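Local coordinates for O-methyltransferase, SAM-dependent (Legionella pneumophila subsp. pneumophila, PDB 3R3H), which probably transfers a methyl group from S-adenosylmethionine to a hydroxyl oxygen of a substrate that remains unidentified, at residues A[63-68]-A[135-140]; A[88-93]-A[114-119]. One frame throughout, in Å; residues are numbered along the deposited sequence.

Contact 1 (A[63-68]-A[135-140]); sequences KVLELG and HQFDFI
Two backbone hydrogen bonds join Lys63 and Leu65 to the chain running alongside them. Asp138 N gives its hydrogen to Lys63 O at 3.0 Å, and Leu65 N gives its own to Phe139 O, also at 3.0 Å. They fix a parallel register in which Val64 pairs with Phe139 and Leu65 with Ile140. Asp138, where the chain turns a corner, adds a weak bond through its carboxylate, OD2 accepting from Lys63 N at 3.4 Å, and the same oxygen also takes a weak bond from Lys62 N.

Outward from this polar frame the ring of Phe137 packs against Leu65 and the Lys63 chain. With CG turned anti to the carbonyl carbon (chi1 -55°), the ring swings back against the 63-68 strand, and Leu65 CB sits over the middle of one face, 3.5 Å from the centroid, a CH-pi contact. Gln136 CB lies over the rim of the opposite face. The extended chain of Lys63 slants past the ring, its CG 3.6 Å from Phe137 CE1. On the far side of the sheet Val64 and Phe139 point the same way, Val64 CG1 meeting the ring edge at Phe139 CD2 (3.8 Å).

Leu65 packs on Leu125 and Leu128 of helix 121-132, while Val64 reaches Met78 of helix 73-80. The chemistry is thus that of a central strand pair in a Rossmann-like sheet: strand 63-68 bonds through its backbone to 135-140 along one edge and to strand 87-92 along the other, and apolar Leu65 and Val64 face helices on the two sides of the sheet.

Contact 2 (A[88-93]-A[114-119]); sequences VITCDI and IKLRLG
Thr90 and Leu116 meet through methyl groups in a parallel strand pair, and the leucine side chain can be followed outward atom by atom. Its CB stands 4.1 Å from Thr90 CG2. The next carbon, CG, is sent out anti to the backbone N (chi1 -179°), and chi2 of 69° turns the CD1 branch back toward strand 88-92. There Leu116 CD1 lies 3.6 Å from Thr90 CG2. The same CD1 is 4.1 Å from Asp92 CB, so this one methyl touches both Thr90 and Asp92, neighbours on this face though two apart in sequence. Thr90 CG2 also touches Ile114 CG2 at 3.8 Å, while the threonine hydroxyl is engaged elsewhere, in a hydrogen bond with Glu66.

Beneath these methyls the main chains are stitched together by alternating bonds. The straightest is Lys115 N to Val88 O, 2.8 Å with an N-H...O angle of 176°; Arg117 N to Thr90 O follows, whereas Thr90 N to Lys115 O is weak and bent. Toward the C-terminal end Gly119 N donates a hydrogen bond to Asp92 O (3.1 Å), as the strand gives way to a loop. The other face carries Ile89, whose CG2 lies beside Arg117 CG; the arginine then bends away to hydrogen-bond Ser127 through NH2.

Helix 102-107 lies between the two strands in sequence, making this a beta-alpha-beta unit, with 114-118 the outermost strand on its side of the sheet within the chain. Asp92, at the C-terminal end of its strand, accepts bonds from Asn94 N and Phe70 N through OD2. An acidic residue there is a hallmark of class I methyltransferases, where it commonly binds the ribose hydroxyls of S-adenosylmethionine, and this arrangement is consistent with that Rossmann-like fold.

How the contacts relate
After three N-terminal helices the chain lays down strand 63-68, the first of the sheet, passes through helix 73-80, and returns as strand 87-92 beside strand 63-68. Contact 2 then closes a short loop through helix 102-107, setting 114-118 against 88-93. Helix 121-132 follows before 135-140 reaches the remaining side of 63-68 and closes the longer loop of contact 1, inside which contact 2 is nested. Direct pairing of 63-68 with 87-92 joins the two contacts: Val64 O and Ile89 N lie 2.9 Å apart, a probable hydrogen bond. The result is four neighbouring parallel strands of the seven-stranded Rossmann-like sheet.

Contact 1 (A[63-68]-A[135-140])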
ATOM      1  N   LYS A  63      -5.248 -17.220  -7.228  1.00 43.33           N
ATOM      2  CA  LYS A  63      -6.120 -16.791  -8.308  1.00 40.65           C
ATOM      3  C   LYS A  63      -6.388 -15.282  -8.211  1.00 39.14           C
ATOM      4  O   LYS A  63      -6.793 -14.765  -7.166  1.00 37.40           O
ATOM      5  CB  LYS A  63      -7.427 -17.591  -8.245  1.00 41.47           C
ATOM      6  CG  LYS A  63      -8.220 -17.624  -9.544  1.00 42.86           C
ATOM      7  CD  LYS A  63      -9.367 -18.628  -9.447  1.00 43.17           C
ATOM      8  CE  LYS A  63     -10.179 -18.682 -10.739  1.00 43.18           C
ATOM      9  NZ  LYS A  63     -11.220 -19.769 -10.718  1.00 42.91           N
ATOM     10  N   VAL A  64      -6.145 -14.583  -9.314  1.00 37.51           N
ATOM     11  CA  VAL A  64      -6.317 -13.141  -9.391  1.00 34.39           C
ATOM     12  C   VAL A  64      -7.245 -12.733 -10.526  1.00 33.00           C
ATOM     13  O   VAL A  64      -7.302 -13.397 -11.551  1.00 33.45           O
ATOM     14  CB  VAL A  64      -4.949 -12.459  -9.578  1.00 33.65           C
ATOM     15  CG1 VAL A  64      -5.128 -11.000  -9.956  1.00 34.30           C
ATOM     16  CG2 VAL A  64      -4.149 -12.578  -8.290  1.00 33.57           C
ATOM     17  N   LEU A  65      -7.971 -11.637 -10.336  1.00 30.33           N
ATOM     18  CA  LEU A  65      -8.896 -11.145 -11.348  1.00 29.40           C
ATOM     19  C   LEU A  65      -8.711  -9.644 -11.530  1.00 29.23           C
ATOM     20  O   LEU A  65      -8.495  -8.918 -10.556  1.00 29.76           O
ATOM     21  CB  LEU A  65     -10.340 -11.420 -10.918  1.00 27.50           C
ATOM     22  CG  LEU A  65     -11.421 -10.889 -11.857  1.00 27.82           C
ATOM     23  CD1 LEU A  65     -11.544 -11.851 -13.014  1.00 29.15           C
ATOM     24  CD2 LEU A  65     -12.757 -10.759 -11.142  1.00 25.40           C
ATOM     25  N   GLU A  66      -8.762  -9.181 -12.774  1.00 29.23           N
ATOM     26  CA  GLU A  66      -8.654  -7.754 -13.046  1.00 28.16           C
ATOM     27  C   GLU A  66      -9.619  -7.399 -14.167  1.00 27.26           C
ATOM     28  O   GLU A  66     -10.021  -8.268 -14.940  1.00 25.33           O
ATOM     29  CB  GLU A  66      -7.224  -7.349 -13.403  1.00 26.58           C
ATOM     30  CG  GLU A  66      -6.582  -8.145 -14.491  1.00 29.89           C
ATOM     31  CD  GLU A  66      -5.500  -7.346 -15.220  1.00 32.59           C
ATOM     32  OE1 GLU A  66      -4.831  -6.513 -14.557  1.00 36.78           O
ATOM     33  OE2 GLU A  66      -5.316  -7.553 -16.445  1.00 30.48           O
ATOM     34  N   LEU A  67     -10.021  -6.131 -14.220  1.00 27.97           N
ATOM     35  CA  LEU A  67     -10.967  -5.646 -15.231  1.00 29.40           C
ATOM     36  C   LEU A  67     -10.480  -4.300 -15.719  1.00 29.26           C
ATOM     37  O   LEU A  67      -9.883  -3.538 -14.947  1.00 29.81           O
ATOM     38  CB  LEU A  67     -12.354  -5.412 -14.649  1.00 28.35           C
ATOM     39  CG  LEU A  67     -13.050  -6.309 -13.629  1.00 30.92           C
ATOM     40  CD1 LEU A  67     -12.288  -6.378 -12.309  1.00 25.81           C
ATOM     41  CD2 LEU A  67     -14.426  -5.700 -13.388  1.00 30.76           C
ATOM     42  N   GLY A  68     -10.750  -3.986 -16.980  1.00 29.68           N
ATOM     43  CA  GLY A  68     -10.299  -2.706 -17.488  1.00 29.31           C
ATOM     44  C   GLY A  68     -10.039  -2.724 -18.970  1.00 29.63           C
ATOM     45  O   GLY A  68     -10.422  -3.658 -19.673  1.00 28.53           O
ATOM     46  N   HIS A 135     -16.484 -17.411  -3.750  1.00 59.13           N
ATOM     47  CA  HIS A 135     -15.170 -17.043  -3.239  1.00 58.21           C
ATOM     48  C   HIS A 135     -14.017 -17.700  -3.980  1.00 56.55           C
ATOM     49  O   HIS A 135     -13.450 -18.693  -3.540  1.00 56.61           O
ATOM     50  CB  HIS A 135     -15.140 -17.291  -1.734  1.00 60.21           C
ATOM     51  CG  HIS A 135     -16.233 -16.563  -1.004  1.00 62.34           C
ATOM     52  ND1 HIS A 135     -16.403 -16.628   0.363  1.00 63.39           N
ATOM     53  CD2 HIS A 135     -17.222 -15.758  -1.466  1.00 63.35           C
ATOM     54  CE1 HIS A 135     -17.449 -15.895   0.711  1.00 64.09           C
ATOM     55  NE2 HIS A 135     -17.965 -15.358  -0.381  1.00 63.83           N
ATOM     56  N   GLN A 136     -13.684 -17.087  -5.115  1.00 54.45           N
ATOM     57  CA  GLN A 136     -12.644 -17.544  -6.047  1.00 52.29           C
ATOM     58  C   GLN A 136     -11.329 -16.780  -6.081  1.00 48.96           C
ATOM     59  O   GLN A 136     -10.258 -17.368  -6.213  1.00 48.87           O
ATOM     60  CB  GLN A 136     -13.167 -17.486  -7.473  1.00 52.96           C
ATOM     61  CG  GLN A 136     -14.097 -18.565  -7.899  1.00 56.00           C
ATOM     62  CD  GLN A 136     -14.515 -18.350  -9.337  1.00 57.15           C
ATOM     63  OE1 GLN A 136     -15.297 -17.442  -9.639  1.00 59.19           O
ATOM     64  NE2 GLN A 136     -13.975 -19.165 -10.242  1.00 57.30           N
ATOM     65  N   PHE A 137     -11.421 -15.465  -6.010  1.00 45.84           N
ATOM     66  CA  PHE A 137     -10.237 -14.641  -6.104  1.00 43.91           C
ATOM     67  C   PHE A 137      -9.678 -14.104  -4.805  1.00 41.86           C
ATOM     68  O   PHE A 137     -10.399 -13.574  -3.967  1.00 42.67           O
ATOM     69  CB  PHE A 137     -10.516 -13.503  -7.083  1.00 42.45           C
ATOM     70  CG  PHE A 137     -10.983 -13.985  -8.429  1.00 41.23           C
ATOM     71  CD1 PHE A 137     -10.082 -14.546  -9.329  1.00 40.32           C
ATOM     72  CD2 PHE A 137     -12.336 -13.936  -8.771  1.00 40.34           C
ATOM     73  CE1 PHE A 137     -10.510 -15.055 -10.547  1.00 39.46           C
ATOM     74  CE2 PHE A 137     -12.786 -14.437  -9.978  1.00 39.63           C
ATOM     75  CZ  PHE A 137     -11.870 -15.003 -10.878  1.00 40.19           C
ATOM     76  N   ASP A 138      -8.370 -14.258  -4.660  1.00 40.32           N
ATOM     77  CA  ASP A 138      -7.642 -13.804  -3.489  1.00 39.73           C
ATOM     78  C   ASP A 138      -7.319 -12.332  -3.673  1.00 38.23           C
ATOM     79  O   ASP A 138      -7.100 -11.607  -2.707  1.00 39.14           O
ATOM     80  CB  ASP A 138      -6.348 -14.610  -3.353  1.00 40.29           C
ATOM     81  CG  ASP A 138      -6.608 -16.088  -3.125  1.00 40.01           C
ATOM     82  OD1 ASP A 138      -6.853 -16.453  -1.948  1.00 42.30           O
ATOM     83  OD2 ASP A 138      -6.589 -16.870  -4.112  1.00 35.73           O
ATOM     84  N   PHE A 139      -7.276 -11.896  -4.926  1.00 37.25           N
ATOM     85  CA  PHE A 139      -6.992 -10.502  -5.232  1.00 36.53           C
ATOM     86  C   PHE A 139      -7.769 -10.081  -6.482  1.00 36.68           C
ATOM     87  O   PHE A 139      -7.705 -10.732  -7.525  1.00 37.62           O
ATOM     88  CB  PHE A 139      -5.489 -10.274  -5.439  1.00 35.63           C
ATOM     89  CG  PHE A 139      -5.141  -8.861  -5.826  1.00 35.90           C
ATOM     90  CD1 PHE A 139      -5.328  -7.814  -4.939  1.00 36.72           C
ATOM     91  CD2 PHE A 139      -4.687  -8.571  -7.106  1.00 37.72           C
ATOM     92  CE1 PHE A 139      -5.072  -6.490  -5.321  1.00 38.08           C
ATOM     93  CE2 PHE A 139      -4.427  -7.252  -7.505  1.00 39.74           C
ATOM     94  CZ  PHE A 139      -4.623  -6.207  -6.605  1.00 37.98           C
ATOM     95  N   ILE A 140      -8.524  -8.997  -6.357  1.00 35.87           N
ATOM     96  CA  ILE A 140      -9.313  -8.471  -7.455  1.00 33.76           C
ATOM     97  C   ILE A 140      -8.916  -7.006  -7.658  1.00 34.80           C
ATOM     98  O   ILE A 140      -8.790  -6.254  -6.696  1.00 34.10           O
ATOM     99  CB  ILE A 140     -10.816  -8.585  -7.132  1.00 33.42           C
ATOM    100  CG1 ILE A 140     -11.169 -10.057  -6.894  1.00 33.05           C
ATOM    101  CG2 ILE A 140     -11.649  -8.002  -8.268  1.00 32.25           C
ATOM    102  CD1 ILE A 140     -12.601 -10.303  -6.521  1.00 32.36           C
TER

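Contact 2 (A[88-93]-A[114-119])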
ATOM      1  N   VAL A  88      -4.157 -15.853 -13.409  1.00 41.69           N
ATOM      2  CA  VAL A  88      -4.694 -14.499 -13.487  1.00 37.98           C
ATOM      3  C   VAL A  88      -5.694 -14.396 -14.638  1.00 38.46           C
ATOM      4  O   VAL A  88      -5.407 -14.774 -15.762  1.00 38.66           O
ATOM      5  CB  VAL A  88      -3.563 -13.410 -13.633  1.00 37.85           C
ATOM      6  CG1 VAL A  88      -2.358 -13.981 -14.320  1.00 37.37           C
ATOM      7  CG2 VAL A  88      -4.085 -12.192 -14.402  1.00 36.48           C
ATOM      8  N   ILE A  89      -6.892 -13.917 -14.332  1.00 37.03           N
ATOM      9  CA  ILE A  89      -7.930 -13.746 -15.335  1.00 34.06           C
ATOM     10  C   ILE A  89      -8.061 -12.252 -15.625  1.00 34.74           C
ATOM     11  O   ILE A  89      -8.568 -11.491 -14.806  1.00 34.28           O
ATOM     12  CB  ILE A  89      -9.264 -14.307 -14.833  1.00 33.84           C
ATOM     13  CG1 ILE A  89      -9.141 -15.823 -14.700  1.00 32.25           C
ATOM     14  CG2 ILE A  89     -10.399 -13.913 -15.781  1.00 32.47           C
ATOM     15  CD1 ILE A  89     -10.408 -16.497 -14.275  1.00 32.29           C
ATOM     16  N   THR A  90      -7.558 -11.841 -16.782  1.00 34.01           N
ATOM     17  CA  THR A  90      -7.605 -10.451 -17.204  1.00 33.37           C
ATOM     18  C   THR A  90      -8.850 -10.281 -18.078  1.00 34.79           C
ATOM     19  O   THR A  90      -9.093 -11.076 -18.988  1.00 34.11           O
ATOM     20  CB  THR A  90      -6.301 -10.083 -17.983  1.00 33.33           C
ATOM     21  OG1 THR A  90      -6.414  -8.777 -18.557  1.00 34.42           O
ATOM     22  CG2 THR A  90      -6.043 -11.094 -19.101  1.00 32.08           C
ATOM     23  N   CYS A  91      -9.661  -9.268 -17.780  1.00 36.16           N
ATOM     24  CA  CYS A  91     -10.887  -9.038 -18.545  1.00 37.06           C
ATOM     25  C   CYS A  91     -10.716  -7.756 -19.329  1.00 37.69           C
ATOM     26  O   CYS A  91     -10.697  -6.676 -18.730  1.00 38.74           O
ATOM     27  CB  CYS A  91     -12.096  -8.908 -17.603  1.00 37.33           C
ATOM     28  SG  CYS A  91     -12.326 -10.273 -16.370  1.00 41.11           S
ATOM     29  N   ASP A  92     -10.566  -7.862 -20.652  1.00 37.44           N
ATOM     30  CA  ASP A  92     -10.393  -6.667 -21.476  1.00 37.86           C
ATOM     31  C   ASP A  92     -11.682  -6.254 -22.189  1.00 38.39           C
ATOM     32  O   ASP A  92     -12.126  -6.901 -23.147  1.00 37.48           O
ATOM     33  CB  ASP A  92      -9.268  -6.846 -22.496  1.00 38.76           C
ATOM     34  CG  ASP A  92      -8.867  -5.524 -23.150  1.00 41.34           C
ATOM     35  OD1 ASP A  92      -8.120  -5.529 -24.157  1.00 42.74           O
ATOM     36  OD2 ASP A  92      -9.299  -4.463 -22.645  1.00 43.79           O
ATOM     37  N   ILE A  93     -12.263  -5.160 -21.692  1.00 37.66           N
ATOM     38  CA  ILE A  93     -13.516  -4.600 -22.190  1.00 35.82           C
ATOM     39  C   ILE A  93     -13.280  -3.746 -23.423  1.00 35.71           C
ATOM     40  O   ILE A  93     -14.211  -3.443 -24.171  1.00 37.12           O
ATOM     41  CB  ILE A  93     -14.169  -3.732 -21.116  1.00 32.65           C
ATOM     42  CG1 ILE A  93     -13.340  -2.464 -20.905  1.00 32.12           C
ATOM     43  CG2 ILE A  93     -14.239  -4.517 -19.818  1.00 32.45           C
ATOM     44  CD1 ILE A  93     -13.969  -1.448 -19.999  1.00 32.60           C
ATOM     45  N   ILE A 114      -1.964 -16.757 -17.675  1.00 33.26           N
ATOM     46  CA  ILE A 114      -2.866 -15.667 -18.016  1.00 32.20           C
ATOM     47  C   ILE A 114      -4.052 -16.105 -18.891  1.00 34.03           C
ATOM     48  O   ILE A 114      -3.884 -16.611 -20.000  1.00 35.46           O
ATOM     49  CB  ILE A 114      -2.091 -14.536 -18.718  1.00 31.38           C
ATOM     50  CG1 ILE A 114      -0.958 -14.052 -17.813  1.00 30.94           C
ATOM     51  CG2 ILE A 114      -3.021 -13.371 -19.021  1.00 31.35           C
ATOM     52  CD1 ILE A 114       0.018 -13.109 -18.493  1.00 32.36           C
ATOM     53  N   LYS A 115      -5.256 -15.887 -18.375  1.00 35.55           N
ATOM     54  CA  LYS A 115      -6.486 -16.254 -19.056  1.00 34.71           C
ATOM     55  C   LYS A 115      -7.255 -14.992 -19.484  1.00 33.72           C
ATOM     56  O   LYS A 115      -7.952 -14.380 -18.681  1.00 34.89           O
ATOM     57  CB  LYS A 115      -7.338 -17.119 -18.110  1.00 36.70           C
ATOM     58  CG  LYS A 115      -8.252 -18.120 -18.804  1.00 43.20           C
ATOM     59  CD  LYS A 115      -9.208 -17.425 -19.778  1.00 46.85           C
ATOM     60  CE  LYS A 115      -9.934 -18.408 -20.685  1.00 49.03           C
ATOM     61  NZ  LYS A 115     -11.049 -19.119 -19.992  1.00 52.29           N
ATOM     62  N   LEU A 116      -7.125 -14.612 -20.751  1.00 31.65           N
ATOM     63  CA  LEU A 116      -7.801 -13.433 -21.282  1.00 29.79           C
ATOM     64  C   LEU A 116      -9.291 -13.644 -21.567  1.00 30.96           C
ATOM     65  O   LEU A 116      -9.692 -14.636 -22.166  1.00 32.31           O
ATOM     66  CB  LEU A 116      -7.107 -12.981 -22.563  1.00 27.02           C
ATOM     67  CG  LEU A 116      -7.633 -11.732 -23.276  1.00 25.34           C
ATOM     68  CD1 LEU A 116      -7.347 -10.482 -22.433  1.00 22.95           C
ATOM     69  CD2 LEU A 116      -6.953 -11.601 -24.623  1.00 23.73           C
ATOM     70  N   ARG A 117     -10.113 -12.698 -21.129  1.00 32.47           N
ATOM     71  CA  ARG A 117     -11.559 -12.769 -21.346  1.00 33.57           C
ATOM     72  C   ARG A 117     -11.982 -11.462 -21.973  1.00 33.26           C
ATOM     73  O   ARG A 117     -12.003 -10.434 -21.310  1.00 37.11           O
ATOM     74  CB  ARG A 117     -12.290 -12.951 -20.024  1.00 33.31           C
ATOM     75  CG  ARG A 117     -11.957 -14.241 -19.320  1.00 35.03           C
ATOM     76  CD  ARG A 117     -12.610 -15.417 -19.994  1.00 38.08           C
ATOM     77  NE  ARG A 117     -13.638 -16.003 -19.138  1.00 41.61           N
ATOM     78  CZ  ARG A 117     -14.943 -15.753 -19.236  1.00 43.63           C
ATOM     79  NH1 ARG A 117     -15.413 -14.920 -20.162  1.00 43.93           N
ATOM     80  NH2 ARG A 117     -15.784 -16.341 -18.394  1.00 45.40           N
ATOM     81  N   LEU A 118     -12.311 -11.496 -23.255  1.00 33.45           N
ATOM     82  CA  LEU A 118     -12.713 -10.293 -23.979  1.00 33.60           C
ATOM     83  C   LEU A 118     -14.205  -9.985 -23.839  1.00 33.58           C
ATOM     84  O   LEU A 118     -15.021 -10.888 -23.660  1.00 34.37           O
ATOM     85  CB  LEU A 118     -12.362 -10.453 -25.463  1.00 31.00           C
ATOM     86  CG  LEU A 118     -10.872 -10.582 -25.731  1.00 31.71           C
ATOM     87  CD1 LEU A 118     -10.662 -11.116 -27.128  1.00 33.97           C
ATOM     88  CD2 LEU A 118     -10.208  -9.220 -25.560  1.00 31.18           C
ATOM     89  N   GLY A 119     -14.561  -8.706 -23.920  1.00 35.12           N
ATOM     90  CA  GLY A 119     -15.964  -8.330 -23.831  1.00 35.93           C
ATOM     91  C   GLY A 119     -16.351  -7.583 -22.566  1.00 35.69           C
ATOM     92  O   GLY A 119     -15.561  -7.511 -21.614  1.00 36.11           O
TER